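Local coordinates for adenine phosphoribosyltransferase, putative (Trypanosoma brucei brucei, PDB 5VN4), which probably catalyses the salvage of adenine, joining it to 5-phospho-alpha-D-ribose 1-diphosphate to give AMP and diphosphate, at residues S148-A158 with A175-L186; I115-Y125 with E135-S143. One frame throughout, in Å; residues are numbered along the deposited sequence. Where two conformers were deposited one is given.

Interaction 1 (S148-A158 with A175-L186). With HSX (5-O-phosphono-alpha-D-ribofuranose), chain D; ADE (adenine), chain C.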
loop_
_atom_site.group_PDB
_atom_site.type_symbol
_atom_site.label_atom_id
_atom_site.label_comp_id
_atom_site.label_asym_id
_atom_site.label_seq_id
_atom_site.Cartn_x
_atom_site.Cartn_y
_atom_site.Cartn_z
ATOM N N SER A 148 22.066 8.696 1.411
ATOM C CA SER A 148 20.715 8.840 0.900
ATOM C C SER A 148 20.053 10.096 1.456
ATOM O O SER A 148 20.377 10.569 2.550
ATOM C CB SER A 148 19.887 7.612 1.276
ATOM O OG SER A 148 20.504 6.425 0.791
ATOM N N ARG A 149 19.126 10.638 0.672
ATOM C CA ARG A 149 18.281 11.756 1.079
ATOM C C ARG A 149 16.843 11.270 0.977
ATOM O O ARG A 149 16.326 11.075 -0.130
ATOM C CB ARG A 149 18.539 12.976 0.194
ATOM C CG ARG A 149 19.882 13.658 0.479
ATOM C CD ARG A 149 20.195 14.769 -0.514
ATOM N NE ARG A 149 19.035 15.621 -0.765
ATOM C CZ ARG A 149 18.693 16.667 -0.019
ATOM N NH1 ARG A 149 19.421 17.001 1.041
ATOM N NH2 ARG A 149 17.618 17.379 -0.334
ATOM N N VAL A 150 16.204 11.056 2.124
ATOM C CA VAL A 150 14.950 10.317 2.143
ATOM C C VAL A 150 13.768 11.170 2.592
ATOM O O VAL A 150 13.899 12.137 3.351
ATOM C CB VAL A 150 15.063 9.020 2.978
ATOM C CG1 VAL A 150 16.281 8.216 2.557
ATOM C CG2 VAL A 150 15.115 9.334 4.449
ATOM N N VAL A 151 12.592 10.777 2.114
ATOM C CA VAL A 151 11.314 11.296 2.585
ATOM C C VAL A 151 10.560 10.135 3.213
ATOM O O VAL A 151 10.496 9.053 2.624
ATOM C CB VAL A 151 10.499 11.890 1.418
ATOM C CG1 VAL A 151 9.046 12.164 1.829
ATOM C CG2 VAL A 151 11.166 13.146 0.899
ATOM N N LEU A 152 10.006 10.353 4.408
ATOM C CA LEU A 152 9.085 9.409 5.038
ATOM C C LEU A 152 7.659 9.811 4.685
ATOM O O LEU A 152 7.311 10.991 4.786
ATOM C CB LEU A 152 9.244 9.462 6.559
ATOM C CG LEU A 152 10.503 8.816 7.126
ATOM C CD1 LEU A 152 10.696 9.248 8.577
ATOM C CD2 LEU A 152 10.430 7.312 7.008
ATOM N N ILE A 153 6.830 8.845 4.269
ATOM C CA ILE A 153 5.453 9.143 3.885
ATOM C C ILE A 153 4.473 8.188 4.561
ATOM O O ILE A 153 4.727 6.981 4.676
ATOM C CB ILE A 153 5.262 9.186 2.348
ATOM C CG1 ILE A 153 3.883 9.748 1.981
ATOM C CG2 ILE A 153 5.482 7.810 1.712
ATOM C CD1 ILE A 153 3.765 10.173 0.527
ATOM N N ASP A 154 3.353 8.747 5.021
ATOM C CA ASP A 154 2.240 7.990 5.579
ATOM C C ASP A 154 0.958 8.721 5.200
ATOM O O ASP A 154 0.999 9.807 4.618
ATOM C CB ASP A 154 2.388 7.865 7.095
ATOM C CG ASP A 154 1.800 6.583 7.640
ATOM O OD1 ASP A 154 1.100 5.870 6.881
ATOM O OD2 ASP A 154 2.070 6.285 8.827
ATOM N N ASP A 155 -0.196 8.137 5.542
ATOM C CA ASP A 155 -1.433 8.882 5.311
ATOM C C ASP A 155 -1.696 9.903 6.419
ATOM O O ASP A 155 -1.800 11.106 6.155
ATOM C CB ASP A 155 -2.636 7.968 5.015
ATOM C CG ASP A 155 -3.109 7.162 6.212
ATOM O OD1 ASP A 155 -2.272 6.749 7.048
ATOM O OD2 ASP A 155 -4.339 6.907 6.279
ATOM N N VAL A 156 -1.772 9.448 7.670
ATOM C CA VAL A 156 -2.128 10.290 8.809
ATOM C C VAL A 156 -0.914 10.431 9.713
ATOM O O VAL A 156 -0.215 9.449 9.983
ATOM C CB VAL A 156 -3.300 9.671 9.596
ATOM C CG1 VAL A 156 -3.626 10.510 10.840
ATOM C CG2 VAL A 156 -4.527 9.527 8.707
ATOM N N ILE A 157 -0.681 11.647 10.198
ATOM C CA ILE A 157 0.224 11.903 11.316
ATOM C C ILE A 157 -0.628 12.391 12.476
ATOM O O ILE A 157 -1.282 13.440 12.379
ATOM C CB ILE A 157 1.330 12.906 10.956
ATOM C CG1 ILE A 157 2.172 12.373 9.783
ATOM C CG2 ILE A 157 2.213 13.152 12.186
ATOM C CD1 ILE A 157 3.155 13.341 9.225
ATOM N N ALA A 158 -0.660 11.602 13.554
ATOM C CA ALA A 158 -1.483 11.902 14.712
ATOM C C ALA A 158 -0.534 12.182 15.871
ATOM O O ALA A 158 -0.018 13.307 15.979
ATOM C CB ALA A 158 -2.498 10.776 14.949
ATOM N N ALA A 175 21.274 8.275 7.279
ATOM C CA ALA A 175 20.817 8.985 6.096
ATOM C C ALA A 175 20.288 10.370 6.460
ATOM O O ALA A 175 19.984 10.670 7.620
ATOM C CB ALA A 175 19.703 8.196 5.412
ATOM N N THR A 176 20.176 11.222 5.446
ATOM C CA THR A 176 19.586 12.543 5.620
ATOM C C THR A 176 18.075 12.436 5.467
ATOM O O THR A 176 17.582 11.925 4.454
ATOM C CB THR A 176 20.161 13.518 4.595
ATOM O OG1 THR A 176 21.555 13.713 4.864
ATOM C CG2 THR A 176 19.440 14.860 4.666
ATOM N N LEU A 177 17.342 12.895 6.478
ATOM C CA LEU A 177 15.886 12.937 6.418
ATOM C C LEU A 177 15.491 14.316 5.902
ATOM O O LEU A 177 15.693 15.327 6.584
ATOM C CB LEU A 177 15.281 12.647 7.790
ATOM C CG LEU A 177 13.750 12.686 7.869
ATOM C CD1 LEU A 177 13.104 11.748 6.846
ATOM C CD2 LEU A 177 13.267 12.358 9.273
ATOM N N VAL A 178 14.958 14.357 4.681
ATOM C CA VAL A 178 14.635 15.630 4.048
ATOM C C VAL A 178 13.301 16.169 4.544
ATOM O O VAL A 178 13.176 17.359 4.855
ATOM C CB VAL A 178 14.657 15.460 2.518
ATOM C CG1 VAL A 178 14.249 16.753 1.820
ATOM C CG2 VAL A 178 16.035 15.011 2.059
ATOM N N GLU A 179 12.284 15.315 4.618
ATOM C CA GLU A 179 10.940 15.772 4.914
ATOM C C GLU A 179 10.123 14.575 5.350
ATOM O O GLU A 179 10.408 13.432 4.971
ATOM C CB GLU A 179 10.316 16.401 3.662
ATOM C CG GLU A 179 8.968 17.032 3.846
ATOM C CD GLU A 179 8.668 18.029 2.753
ATOM O OE1 GLU A 179 9.276 19.120 2.765
ATOM O OE2 GLU A 179 7.827 17.726 1.888
ATOM N N VAL A 180 9.098 14.866 6.143
ATOM C CA VAL A 180 8.055 13.929 6.525
ATOM C C VAL A 180 6.780 14.381 5.824
ATOM O O VAL A 180 6.423 15.563 5.891
ATOM C CB VAL A 180 7.887 13.960 8.055
ATOM C CG1 VAL A 180 6.532 13.438 8.484
ATOM C CG2 VAL A 180 9.034 13.197 8.726
ATOM N N ALA A 181 6.112 13.454 5.132
ATOM C CA ALA A 181 4.968 13.773 4.280
ATOM C C ALA A 181 3.743 12.957 4.674
ATOM O O ALA A 181 3.846 11.770 4.995
ATOM C CB ALA A 181 5.277 13.486 2.804
ATOM N N GLY A 182 2.572 13.591 4.602
ATOM C CA GLY A 182 1.316 12.889 4.797
ATOM C C GLY A 182 0.176 13.643 4.146
ATOM O O GLY A 182 0.354 14.735 3.602
ATOM N N ILE A 183 -1.021 13.058 4.223
ATOM C CA ILE A 183 -2.201 13.755 3.721
ATOM C C ILE A 183 -3.077 14.364 4.812
ATOM O O ILE A 183 -3.867 15.272 4.511
ATOM C CB ILE A 183 -3.034 12.927 2.714
ATOM C CG1 ILE A 183 -3.573 11.636 3.350
ATOM C CG2 ILE A 183 -2.206 12.658 1.463
ATOM C CD1 ILE A 183 -4.573 10.903 2.460
ATOM N N LEU A 184 -2.941 13.920 6.067
ATOM C CA LEU A 184 -3.762 14.428 7.163
ATOM C C LEU A 184 -2.902 14.536 8.412
ATOM O O LEU A 184 -2.365 13.532 8.888
ATOM C CB LEU A 184 -4.955 13.500 7.419
ATOM C CG LEU A 184 -5.825 13.868 8.619
ATOM C CD1 LEU A 184 -6.469 15.233 8.451
ATOM C CD2 LEU A 184 -6.878 12.812 8.821
ATOM N N GLY A 185 -2.777 15.749 8.938
ATOM C CA GLY A 185 -2.053 15.971 10.176
ATOM C C GLY A 185 -3.007 16.471 11.235
ATOM O O GLY A 185 -3.734 17.443 11.003
ATOM N N LEU A 186 -3.055 15.804 12.388
ATOM C CA LEU A 186 -3.934 16.235 13.474
ATOM C C LEU A 186 -3.077 17.125 14.364
ATOM O O LEU A 186 -2.425 16.666 15.304
ATOM C CB LEU A 186 -4.505 15.031 14.209
ATOM C CG LEU A 186 -5.253 14.032 13.306
ATOM C CD1 LEU A 186 -5.755 12.843 14.096
ATOM C CD2 LEU A 186 -6.399 14.707 12.568
HETATM C C1 HSX D . -2.253 4.687 11.470
HETATM O O4 HSX D . -1.519 5.283 12.553
HETATM C C2 HSX D . -1.934 5.582 10.288
HETATM O O2 HSX D . -2.121 4.908 9.037
HETATM C C3 HSX D . -0.498 5.981 10.553
HETATM O O3 HSX D . 0.409 4.922 10.190
HETATM C C4 HSX D . -0.472 6.124 12.067
HETATM C C5 HSX D . -0.682 7.566 12.533
HETATM O O5 HSX D . -0.826 7.619 13.955
HETATM P "P'" HSX D . 0.381 8.131 14.908
HETATM O O1X HSX D . 1.441 7.047 14.973
HETATM O O2X HSX D . 0.889 9.418 14.318
HETATM O O3X HSX D . -0.325 8.342 16.232
HETATM O O1 HSX D . -1.771 3.357 11.238
HETATM N N9 ADE C . -4.323 6.849 12.378
HETATM C C8 ADE C . -4.087 7.421 13.589
HETATM N N7 ADE C . -5.049 8.221 13.994
HETATM C C5 ADE C . -5.977 8.171 12.972
HETATM C C6 ADE C . -7.231 8.804 12.790
HETATM N N6 ADE C . -7.781 9.653 13.680
HETATM N N1 ADE C . -7.903 8.531 11.654
HETATM C C2 ADE C . -7.351 7.690 10.767
HETATM N N3 ADE C . -6.193 7.035 10.829
HETATM C C4 ADE C . -5.544 7.328 11.967
HETATM O O HOH W 1 22.759 11.774 3.144
HETATM O O HOH W 2 22.340 16.245 2.795
HETATM O O HOH W 3 0.070 15.714 14.751
#
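With CG anti to its carbonyl carbon (chi1 -73°) and the chain bent about CG-CD, Arg-149, in one of two conformers, brings its guanidinium back over Val-178, whose CG2 lies above the centre of one face, 3.7 Å from NH2. The group's strongest polar partner is outside the pair: NE bonds to the carbonyl of Pro-80. Ile-157 likewise sends CG1 anti to its carbonyl carbon (chi1 -60°), and the extended arm presses CD1 onto Val-180 CG1 at 3.5 Å, tighter than usual for two carbons. On the face that carries Ile-157 and Val-180, Leu-152 and Leu-177 cross at about a right angle, their CD1 atoms 3.9 Å apart.

Between this face and that of Arg-149, 149-153 and 176-182 run parallel in the central sheet of the type I phosphoribosyltransferase fold, linked by helix 161-172 in a beta-alpha-beta crossover. Val-150 N donates to Thr-176 O almost straight (2.8 Å, 170°), and Val-150 O receives Val-178 N. The ladder then slips: Val-150 pairs with Leu-177 but Leu-152 with Val-180, which fits a bulge at Val-178 and Glu-179 and leaves buried Glu-179 N without a partner. Further on, Asp-155 O accepts from both Ile-183 N and Leu-184 N where the second chain turns its corner, and parallel pairing resumes at Val-156.

At this C-terminal end the ligands are gripped. Ribose O3 donates to Asp-154 OD2 at 2.5 Å and ribose O2 to Asp-155 OD1 at 2.7 Å; Arg-90 holds Asp-155 OD2 in a salt bridge. Ala-158 N donates to phosphate O2X at 2.8 Å, while Val-156 and Leu-186 offer methyl groups to adenine. Two carboxylates thus fix ribose O2 and O3, one N-H helps hold the phosphate, and these segments offer the base nonpolar carbons.

Interaction 2 (I115-Y125 with E135-S143)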
loop_
_atom_site.group_PDB
_atom_site.type_symbol
_atom_site.label_atom_id
_atom_site.label_comp_id
_atom_site.label_asym_id
_atom_site.label_seq_id
_atom_site.Cartn_x
_atom_site.Cartn_y
_atom_site.Cartn_z
ATOM N N ILE A 115 9.332 -8.426 6.106
ATOM C CA ILE A 115 10.382 -8.202 5.116
ATOM C C ILE A 115 11.395 -9.329 5.218
ATOM O O ILE A 115 11.779 -9.730 6.324
ATOM C CB ILE A 115 11.079 -6.852 5.369
ATOM C CG1 ILE A 115 10.069 -5.711 5.388
ATOM C CG2 ILE A 115 12.185 -6.613 4.339
ATOM C CD1 ILE A 115 10.700 -4.375 5.730
ATOM N N ALA A 116 11.859 -9.814 4.068
ATOM C CA ALA A 116 12.864 -10.866 4.005
ATOM C C ALA A 116 14.278 -10.285 4.001
ATOM O O ALA A 116 14.493 -9.103 3.727
ATOM C CB ALA A 116 12.653 -11.702 2.746
ATOM N N GLY A 117 15.254 -11.149 4.291
ATOM C CA GLY A 117 16.648 -10.734 4.349
ATOM C C GLY A 117 17.042 -10.180 5.709
ATOM O O GLY A 117 16.381 -10.404 6.729
ATOM N N VAL A 118 18.148 -9.442 5.718
ATOM C CA VAL A 118 18.596 -8.763 6.931
ATOM C C VAL A 118 17.807 -7.472 7.073
ATOM O O VAL A 118 17.709 -6.686 6.125
ATOM C CB VAL A 118 20.109 -8.495 6.876
ATOM C CG1 VAL A 118 20.557 -7.699 8.099
ATOM C CG2 VAL A 118 20.879 -9.814 6.786
ATOM N N ILE A 119 17.220 -7.259 8.249
ATOM C CA ILE A 119 16.341 -6.117 8.462
ATOM C C ILE A 119 16.698 -5.432 9.772
ATOM O O ILE A 119 17.209 -6.059 10.704
ATOM C CB ILE A 119 14.840 -6.492 8.409
ATOM C CG1 ILE A 119 14.452 -7.381 9.594
ATOM C CG2 ILE A 119 14.511 -7.186 7.099
ATOM C CD1 ILE A 119 12.976 -7.791 9.592
ATOM N N ILE A 120 16.433 -4.125 9.828
ATOM C CA ILE A 120 16.654 -3.305 11.015
ATOM C C ILE A 120 15.305 -3.082 11.680
ATOM O O ILE A 120 14.331 -2.741 11.004
ATOM C CB ILE A 120 17.272 -1.950 10.636
ATOM C CG1 ILE A 120 18.501 -2.122 9.741
ATOM C CG2 ILE A 120 17.592 -1.138 11.889
ATOM C CD1 ILE A 120 18.944 -0.821 9.127
ATOM N N LYS A 121 15.244 -3.248 13.000
ATOM C CA LYS A 121 14.008 -3.046 13.746
ATOM C C LYS A 121 14.087 -1.779 14.589
ATOM O O LYS A 121 15.124 -1.483 15.198
ATOM C CB LYS A 121 13.692 -4.249 14.643
ATOM C CG LYS A 121 14.644 -4.461 15.799
ATOM C CD LYS A 121 14.127 -5.543 16.739
ATOM C CE LYS A 121 15.149 -5.886 17.816
ATOM N NZ LYS A 121 14.640 -6.905 18.781
ATOM N N SER A 122 12.989 -1.028 14.609
ATOM C CA SER A 122 12.866 0.163 15.435
ATOM C C SER A 122 12.626 -0.231 16.892
ATOM O O SER A 122 12.490 -1.407 17.232
ATOM C CB SER A 122 11.693 1.011 14.945
ATOM O OG SER A 122 10.455 0.413 15.305
ATOM N N GLU A 123 12.548 0.770 17.767
ATOM C CA GLU A 123 11.973 0.539 19.079
ATOM C C GLU A 123 10.474 0.271 18.943
ATOM O O GLU A 123 9.849 0.670 17.956
ATOM C CB GLU A 123 12.170 1.774 19.948
ATOM C CG GLU A 123 13.613 2.069 20.267
ATOM C CD GLU A 123 14.205 1.063 21.232
ATOM O OE1 GLU A 123 13.458 0.557 22.097
ATOM O OE2 GLU A 123 15.415 0.776 21.123
ATOM N N PRO A 124 9.865 -0.395 19.924
ATOM C CA PRO A 124 8.410 -0.600 19.860
ATOM C C PRO A 124 7.675 0.724 19.696
ATOM O O PRO A 124 7.996 1.724 20.348
ATOM C CB PRO A 124 8.092 -1.264 21.206
ATOM C CG PRO A 124 9.371 -1.960 21.579
ATOM C CD PRO A 124 10.452 -1.015 21.126
ATOM N N TYR A 125 6.703 0.745 18.791
ATOM C CA TYR A 125 6.030 1.987 18.442
ATOM C C TYR A 125 4.744 2.171 19.241
ATOM O O TYR A 125 4.239 1.256 19.896
ATOM C CB TYR A 125 5.770 2.090 16.933
ATOM C CG TYR A 125 4.893 1.012 16.320
ATOM C CD1 TYR A 125 3.518 0.984 16.539
ATOM C CD2 TYR A 125 5.438 0.049 15.480
ATOM C CE1 TYR A 125 2.716 0.008 15.953
ATOM C CE2 TYR A 125 4.652 -0.925 14.895
ATOM C CZ TYR A 125 3.292 -0.944 15.134
ATOM O OH TYR A 125 2.515 -1.916 14.540
ATOM N N GLU A 135 5.297 -4.824 19.019
ATOM C CA GLU A 135 5.329 -4.471 17.605
ATOM C C GLU A 135 6.311 -3.335 17.341
ATOM O O GLU A 135 6.269 -2.293 18.001
ATOM C CB GLU A 135 3.931 -4.072 17.126
ATOM C CG GLU A 135 2.879 -5.167 17.254
ATOM C CD GLU A 135 3.240 -6.440 16.504
ATOM O OE1 GLU A 135 2.742 -7.518 16.892
ATOM O OE2 GLU A 135 4.017 -6.372 15.526
ATOM N N CYS A 136 7.188 -3.542 16.361
ATOM C CA CYS A 136 8.135 -2.542 15.895
ATOM C C CYS A 136 7.979 -2.406 14.387
ATOM O O CYS A 136 7.371 -3.253 13.726
ATOM C CB CYS A 136 9.583 -2.954 16.200
ATOM S SG CYS A 136 9.931 -3.343 17.925
ATOM N N MET A 137 8.535 -1.326 13.840
ATOM C CA MET A 137 8.688 -1.197 12.397
ATOM C C MET A 137 10.070 -1.684 11.984
ATOM O O MET A 137 11.030 -1.623 12.760
ATOM C CB MET A 137 8.516 0.255 11.953
ATOM C CG MET A 137 7.086 0.768 12.062
ATOM S SD MET A 137 5.977 -0.114 10.942
ATOM C CE MET A 137 4.405 0.634 11.377
ATOM N N THR A 138 10.161 -2.171 10.749
ATOM C CA THR A 138 11.412 -2.690 10.217
ATOM C C THR A 138 11.631 -2.164 8.804
ATOM O O THR A 138 10.697 -1.738 8.123
ATOM C CB THR A 138 11.452 -4.227 10.209
ATOM O OG1 THR A 138 10.381 -4.724 9.398
ATOM C CG2 THR A 138 11.322 -4.785 11.624
ATOM N N VAL A 139 12.889 -2.214 8.367
ATOM C CA VAL A 139 13.274 -1.836 7.009
ATOM C C VAL A 139 14.414 -2.747 6.575
ATOM O O VAL A 139 15.213 -3.205 7.398
ATOM C CB VAL A 139 13.647 -0.334 6.925
ATOM C CG1 VAL A 139 14.999 -0.055 7.587
ATOM C CG2 VAL A 139 13.600 0.160 5.491
ATOM N N ARG A 140 14.482 -3.033 5.276
ATOM C CA ARG A 140 15.522 -3.906 4.749
ATOM C C ARG A 140 16.880 -3.227 4.884
ATOM O O ARG A 140 17.038 -2.070 4.487
ATOM C CB ARG A 140 15.237 -4.179 3.269
ATOM C CG ARG A 140 15.892 -5.418 2.694
ATOM C CD ARG A 140 15.465 -5.638 1.240
ATOM N NE ARG A 140 15.905 -4.546 0.373
ATOM C CZ ARG A 140 17.144 -4.420 -0.096
ATOM N NH1 ARG A 140 18.071 -5.319 0.214
ATOM N NH2 ARG A 140 17.462 -3.394 -0.873
ATOM N N PHE A 141 17.857 -3.940 5.435
ATOM C CA PHE A 141 19.215 -3.425 5.455
ATOM C C PHE A 141 19.750 -3.359 4.031
ATOM O O PHE A 141 19.579 -4.298 3.246
ATOM C CB PHE A 141 20.117 -4.317 6.302
ATOM C CG PHE A 141 21.506 -3.779 6.451
ATOM C CD1 PHE A 141 21.781 -2.800 7.390
ATOM C CD2 PHE A 141 22.536 -4.230 5.637
ATOM C CE1 PHE A 141 23.056 -2.290 7.528
ATOM C CE2 PHE A 141 23.816 -3.721 5.773
ATOM C CZ PHE A 141 24.072 -2.747 6.719
ATOM N N GLY A 142 20.368 -2.237 3.688
ATOM C CA GLY A 142 20.910 -2.037 2.364
ATOM C C GLY A 142 19.980 -1.361 1.384
ATOM O O GLY A 142 20.379 -1.133 0.232
ATOM N N SER A 143 18.752 -1.036 1.791
ATOM C CA SER A 143 17.831 -0.335 0.904
ATOM C C SER A 143 18.158 1.144 0.769
ATOM O O SER A 143 17.755 1.767 -0.219
ATOM C CB SER A 143 16.386 -0.538 1.366
ATOM O OG SER A 143 16.229 -0.185 2.731
HETATM O O HOH W 4 18.778 -6.862 3.648
HETATM O O HOH W 5 4.407 -1.403 19.898
#
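One face of the Tyr-125 ring carries Glu-135 O, 3.5 Å above its plane and offset toward the rim, with a water farther out on that side; Met-137 N lies in plane at the edge. The Met-137 sulfur stands 5.1 Å from the ring centroid, 48° off the normal, an oblique Met-aromatic contact, and CE reaches Tyr-125 CE2. Glu-135 O also accepts from Tyr-125 N, so one carbonyl both sits over the rim of the ring and holds the Tyr-125 backbone. At the other end Phe-141 presents a ring edge to Ile-120, CD1 to CD1 at 3.9 Å.

Between the two rings, 119-121 and 138-140 form a short antiparallel ribbon at the base of what is probably the flexible loop of type I phosphoribosyltransferases. Ile-120 and Val-139 are its hydrogen-bonded pair: Ile-120 N meets Val-139 O at 168°, and the return bond from Val-139 N is more bent. Ile-119, Ile-120 and Lys-121 also pair in parallel with a strand of the second subunit, carrying the sheet across the dimer interface.

Beyond the ribbon Ser-122 N donates to Met-137 O at 2.8 Å. With OG between its backbone N and carbonyl carbon (chi1 74°), Ser-122 accepts from Met-137 N at 3.0 Å and donates to Glu-123 O. In one of its two conformers, Arg-140 turns away and NH2 forms a salt bridge with Glu-58 of the second subunit.

How the interactions relate
Interaction 2 closes before interaction 1 opens, strand 138-140 being followed by strand 149-153. Their centres are about 17 Å apart and their nearest atoms about 6 Å. Interaction 1 is central, about 7 Å from the middle of the chain, and the C-terminal ends of its segments hold ribose phosphate and adenine. Interaction 2 lies about 18 Å from that middle, beside the second subunit. Helix 161-172, which connects the two segments of interaction 1, also packs on Ile-120 and Ser-122. The Met-137 side chain is about 6 Å from the ribose phosphate, and those of Tyr-125 and Asp-154 are about 5 Å and 6 Å, each from a bound pyrophosphate.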